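Local structure of probable membrane transporter protein MamO (Magnetospirillum magneticum, 5HMA) at residues Q100-M108 with S139-Q147. The protein promotes magnetite formation in magnetosomes by binding transition metals through its inactive trypsin-like domain, and is also required for activation of the protease MamE. Residues are numbered along the deposited sequence; the frame is centred on the assembly and turned at random.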
loop_
_atom_site.group_PDB
_atom_site.type_symbol
_atom_site.label_atom_id
_atom_site.label_comp_id
_atom_site.label_asym_id
_atom_site.label_seq_id
_atom_site.Cartn_x
_atom_site.Cartn_y
_atom_site.Cartn_z
ATOM N N GLN A 100 -10.179 -8.276 13.160
ATOM C CA GLN A 100 -9.886 -6.851 13.151
ATOM C C GLN A 100 -8.626 -6.571 12.358
ATOM O O GLN A 100 -7.606 -7.245 12.544
ATOM C CB GLN A 100 -9.733 -6.343 14.579
ATOM C CG GLN A 100 -9.750 -4.848 14.717
ATOM C CD GLN A 100 -9.627 -4.428 16.166
ATOM O OE1 GLN A 100 -9.798 -3.259 16.500
ATOM N NE2 GLN A 100 -9.320 -5.383 17.035
ATOM N N VAL A 101 -8.690 -5.579 11.475
ATOM C CA VAL A 101 -7.511 -5.154 10.718
ATOM C C VAL A 101 -7.374 -3.641 10.767
ATOM O O VAL A 101 -8.276 -2.934 11.214
ATOM C CB VAL A 101 -7.566 -5.645 9.259
ATOM C CG1 VAL A 101 -7.375 -7.157 9.220
ATOM C CG2 VAL A 101 -8.905 -5.269 8.621
ATOM N N PHE A 102 -6.232 -3.143 10.313
ATOM C CA PHE A 102 -5.932 -1.720 10.396
ATOM C C PHE A 102 -5.351 -1.282 9.073
ATOM O O PHE A 102 -4.405 -1.893 8.568
ATOM C CB PHE A 102 -4.958 -1.424 11.545
ATOM C CG PHE A 102 -5.428 -1.946 12.873
ATOM C CD1 PHE A 102 -5.304 -3.299 13.187
ATOM C CD2 PHE A 102 -6.010 -1.091 13.804
ATOM C CE1 PHE A 102 -5.759 -3.792 14.408
ATOM C CE2 PHE A 102 -6.448 -1.574 15.035
ATOM C CZ PHE A 102 -6.333 -2.928 15.332
ATOM N N ALA A 103 -5.935 -0.240 8.494
ATOM C CA ALA A 103 -5.489 0.245 7.196
ATOM C C ALA A 103 -4.760 1.563 7.383
ATOM O O ALA A 103 -5.317 2.521 7.916
ATOM C CB ALA A 103 -6.673 0.398 6.259
ATOM N N PHE A 104 -3.498 1.594 6.973
ATOM C CA PHE A 104 -2.650 2.774 7.168
ATOM C C PHE A 104 -2.412 3.477 5.830
ATOM O O PHE A 104 -2.335 2.823 4.787
ATOM C CB PHE A 104 -1.291 2.385 7.780
ATOM C CG PHE A 104 -1.338 2.039 9.247
ATOM C CD1 PHE A 104 -1.757 0.780 9.666
ATOM C CD2 PHE A 104 -0.920 2.955 10.204
ATOM C CE1 PHE A 104 -1.775 0.450 11.024
ATOM C CE2 PHE A 104 -0.931 2.630 11.558
ATOM C CZ PHE A 104 -1.364 1.378 11.970
ATOM N N GLY A 105 -2.254 4.797 5.867
ATOM C CA GLY A 105 -1.897 5.559 4.676
ATOM C C GLY A 105 -1.237 6.877 5.052
ATOM O O GLY A 105 -0.994 7.139 6.235
ATOM N N ARG A 106 -0.933 7.702 4.053
ATOM C CA ARG A 106 -0.456 9.056 4.299
ATOM C C ARG A 106 -1.219 9.984 3.378
ATOM O O ARG A 106 -1.416 9.690 2.193
ATOM C CB ARG A 106 1.071 9.191 4.082
ATOM C CG ARG A 106 1.911 8.221 4.921
ATOM C CD ARG A 106 3.287 8.768 5.284
ATOM N NE ARG A 106 3.276 9.501 6.544
ATOM C CZ ARG A 106 3.592 8.988 7.731
ATOM N NH1 ARG A 106 3.946 7.719 7.850
ATOM N NH2 ARG A 106 3.547 9.753 8.810
ATOM N N ASN A 107 -1.651 11.111 3.923
ATOM C CA ASN A 107 -2.434 12.033 3.132
ATOM C C ASN A 107 -1.533 12.950 2.283
ATOM O O ASN A 107 -0.309 12.802 2.250
ATOM C CB ASN A 107 -3.375 12.840 4.039
ATOM C CG ASN A 107 -2.646 13.779 4.985
ATOM O OD1 ASN A 107 -1.461 14.071 4.825
ATOM N ND2 ASN A 107 -3.372 14.276 5.978
ATOM N N MET A 108 -2.164 13.900 1.609
ATOM C CA MET A 108 -1.502 14.771 0.644
ATOM C C MET A 108 -0.484 15.696 1.312
ATOM O O MET A 108 0.341 16.303 0.632
ATOM C CB MET A 108 -2.560 15.585 -0.110
ATOM C CG MET A 108 -2.085 16.269 -1.366
ATOM S SD MET A 108 -3.221 15.955 -2.727
ATOM C CE MET A 108 -4.800 16.361 -1.971
ATOM N N SER A 139 -12.829 -5.000 3.531
ATOM C CA SER A 139 -12.933 -4.525 4.901
ATOM C C SER A 139 -13.371 -3.068 4.920
ATOM O O SER A 139 -13.114 -2.306 3.983
ATOM C CB SER A 139 -11.599 -4.675 5.632
ATOM O OG SER A 139 -10.825 -3.510 5.447
ATOM N N ASP A 140 -14.025 -2.681 6.004
ATOM C CA ASP A 140 -14.447 -1.300 6.170
ATOM C C ASP A 140 -13.347 -0.442 6.802
ATOM O O ASP A 140 -13.612 0.675 7.240
ATOM C CB ASP A 140 -15.734 -1.235 7.008
ATOM C CG ASP A 140 -15.721 -2.199 8.186
ATOM O OD1 ASP A 140 -14.638 -2.451 8.748
ATOM O OD2 ASP A 140 -16.797 -2.710 8.556
ATOM N N ALA A 141 -12.117 -0.954 6.848
ATOM C CA ALA A 141 -10.994 -0.160 7.373
ATOM C C ALA A 141 -10.511 0.852 6.335
ATOM O O ALA A 141 -9.846 1.830 6.666
ATOM C CB ALA A 141 -9.834 -1.054 7.803
ATOM N N VAL A 142 -10.837 0.592 5.075
ATOM C CA VAL A 142 -10.485 1.486 3.977
ATOM C C VAL A 142 -11.642 2.447 3.706
ATOM O O VAL A 142 -12.707 2.035 3.244
ATOM C CB VAL A 142 -10.121 0.677 2.733
ATOM C CG1 VAL A 142 -9.921 1.588 1.524
ATOM C CG2 VAL A 142 -8.888 -0.196 3.020
ATOM N N TYR A 143 -11.437 3.725 4.018
ATOM C CA TYR A 143 -12.503 4.723 3.909
ATOM C C TYR A 143 -12.145 5.868 2.945
ATOM O O TYR A 143 -13.015 6.649 2.559
ATOM C CB TYR A 143 -12.837 5.298 5.299
ATOM C CG TYR A 143 -11.766 6.226 5.847
ATOM C CD1 TYR A 143 -10.593 5.722 6.409
ATOM C CD2 TYR A 143 -11.926 7.609 5.796
ATOM C CE1 TYR A 143 -9.602 6.574 6.895
ATOM C CE2 TYR A 143 -10.946 8.467 6.283
ATOM C CZ TYR A 143 -9.786 7.949 6.830
ATOM O OH TYR A 143 -8.817 8.811 7.308
ATOM N N SER A 144 -10.872 5.975 2.567
ATOM C CA SER A 144 -10.419 7.114 1.766
ATOM C C SER A 144 -9.559 6.701 0.578
ATOM O O SER A 144 -8.741 5.797 0.682
ATOM C CB SER A 144 -9.630 8.102 2.636
ATOM O OG SER A 144 -8.944 9.073 1.843
ATOM N N TRP A 145 -9.738 7.392 -0.544
ATOM C CA TRP A 145 -8.895 7.198 -1.711
ATOM C C TRP A 145 -7.404 7.325 -1.369
ATOM O O TRP A 145 -6.560 6.697 -2.007
ATOM C CB TRP A 145 -9.278 8.197 -2.810
ATOM C CG TRP A 145 -8.990 9.613 -2.468
ATOM C CD1 TRP A 145 -9.808 10.478 -1.807
ATOM C CD2 TRP A 145 -7.794 10.347 -2.781
ATOM N NE1 TRP A 145 -9.199 11.704 -1.688
ATOM C CE2 TRP A 145 -7.966 11.653 -2.280
ATOM C CE3 TRP A 145 -6.602 10.026 -3.440
ATOM C CZ2 TRP A 145 -6.985 12.637 -2.411
ATOM C CZ3 TRP A 145 -5.631 11.003 -3.569
ATOM C CH2 TRP A 145 -5.828 12.293 -3.056
ATOM N N GLU A 146 -7.079 8.098 -0.338
ATOM C CA GLU A 146 -5.681 8.298 0.037
ATOM C C GLU A 146 -5.042 7.063 0.652
ATOM O O GLU A 146 -3.817 6.964 0.720
ATOM C CB GLU A 146 -5.567 9.481 0.993
ATOM C CG GLU A 146 -6.248 10.713 0.434
ATOM C CD GLU A 146 -5.886 11.969 1.180
ATOM O OE1 GLU A 146 -5.011 12.724 0.682
ATOM O OE2 GLU A 146 -6.483 12.193 2.261
ATOM N N GLN A 147 -5.860 6.111 1.088
ATOM C CA GLN A 147 -5.337 4.880 1.691
ATOM C C GLN A 147 -4.934 3.879 0.625
ATOM O O GLN A 147 -4.298 2.863 0.911
ATOM C CB GLN A 147 -6.371 4.243 2.622
ATOM C CG GLN A 147 -6.611 4.994 3.911
ATOM C CD GLN A 147 -7.821 4.459 4.645
ATOM O OE1 GLN A 147 -8.930 4.474 4.106
ATOM N NE2 GLN A 147 -7.619 3.966 5.871
HETATM O O HOH W 1 -4.197 1.645 3.314
#
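With CG opposite the carbonyl carbon (chi1 -71°) and the chain extended beyond it, Q147 carries its amide back over its own loop and, through NE2, across to A103; E146, similarly turned (chi1 -52°), lays its carboxylate against N107 CB. The fold is that of a trypsin-like protease: strand 100-106, in the second antiparallel sheet of this N-terminal protease-like domain, is covered by the loop joining strands 131-139 and 151-153. Q147 suits its place because an amide both accepts and donates. Its OE1 takes the backbone N-H of Y143 at 2.6 Å, in the carbonyl plane, and that of S144 as well, while NE2 gives a bond to A141 O. A weak, bent bond runs from Q147 NE2 to A103 O at 3.4 Å. A leucine in its place would probably leave the Y143 and S144 N-H groups without their acceptor and A141 O without the NE2 donor. Small residues let strand and loop come close: the methyl carbons A103 CB and A141 CB meet at 3.8 Å, with V142 CG2 touching A103 CB and V101 CG2 lying against S139 CB. G105, lacking a side chain, avoids the tight approach that a CB would make to Q147 CA. Beside it, S24 OG joins the strand to the loop, hydrogen-bonded to both R106 N and E146 O. At the far end E146 lays CG over the centre of the W145 ring, 3.3 Å above its plane, while M108 CE reaches the ring's edge. E146 OE1 weakly accepts M108 N at 3.2 Å. Between strand and loop, one water donates to F104 O and Q147 O, 2.7 Å from each.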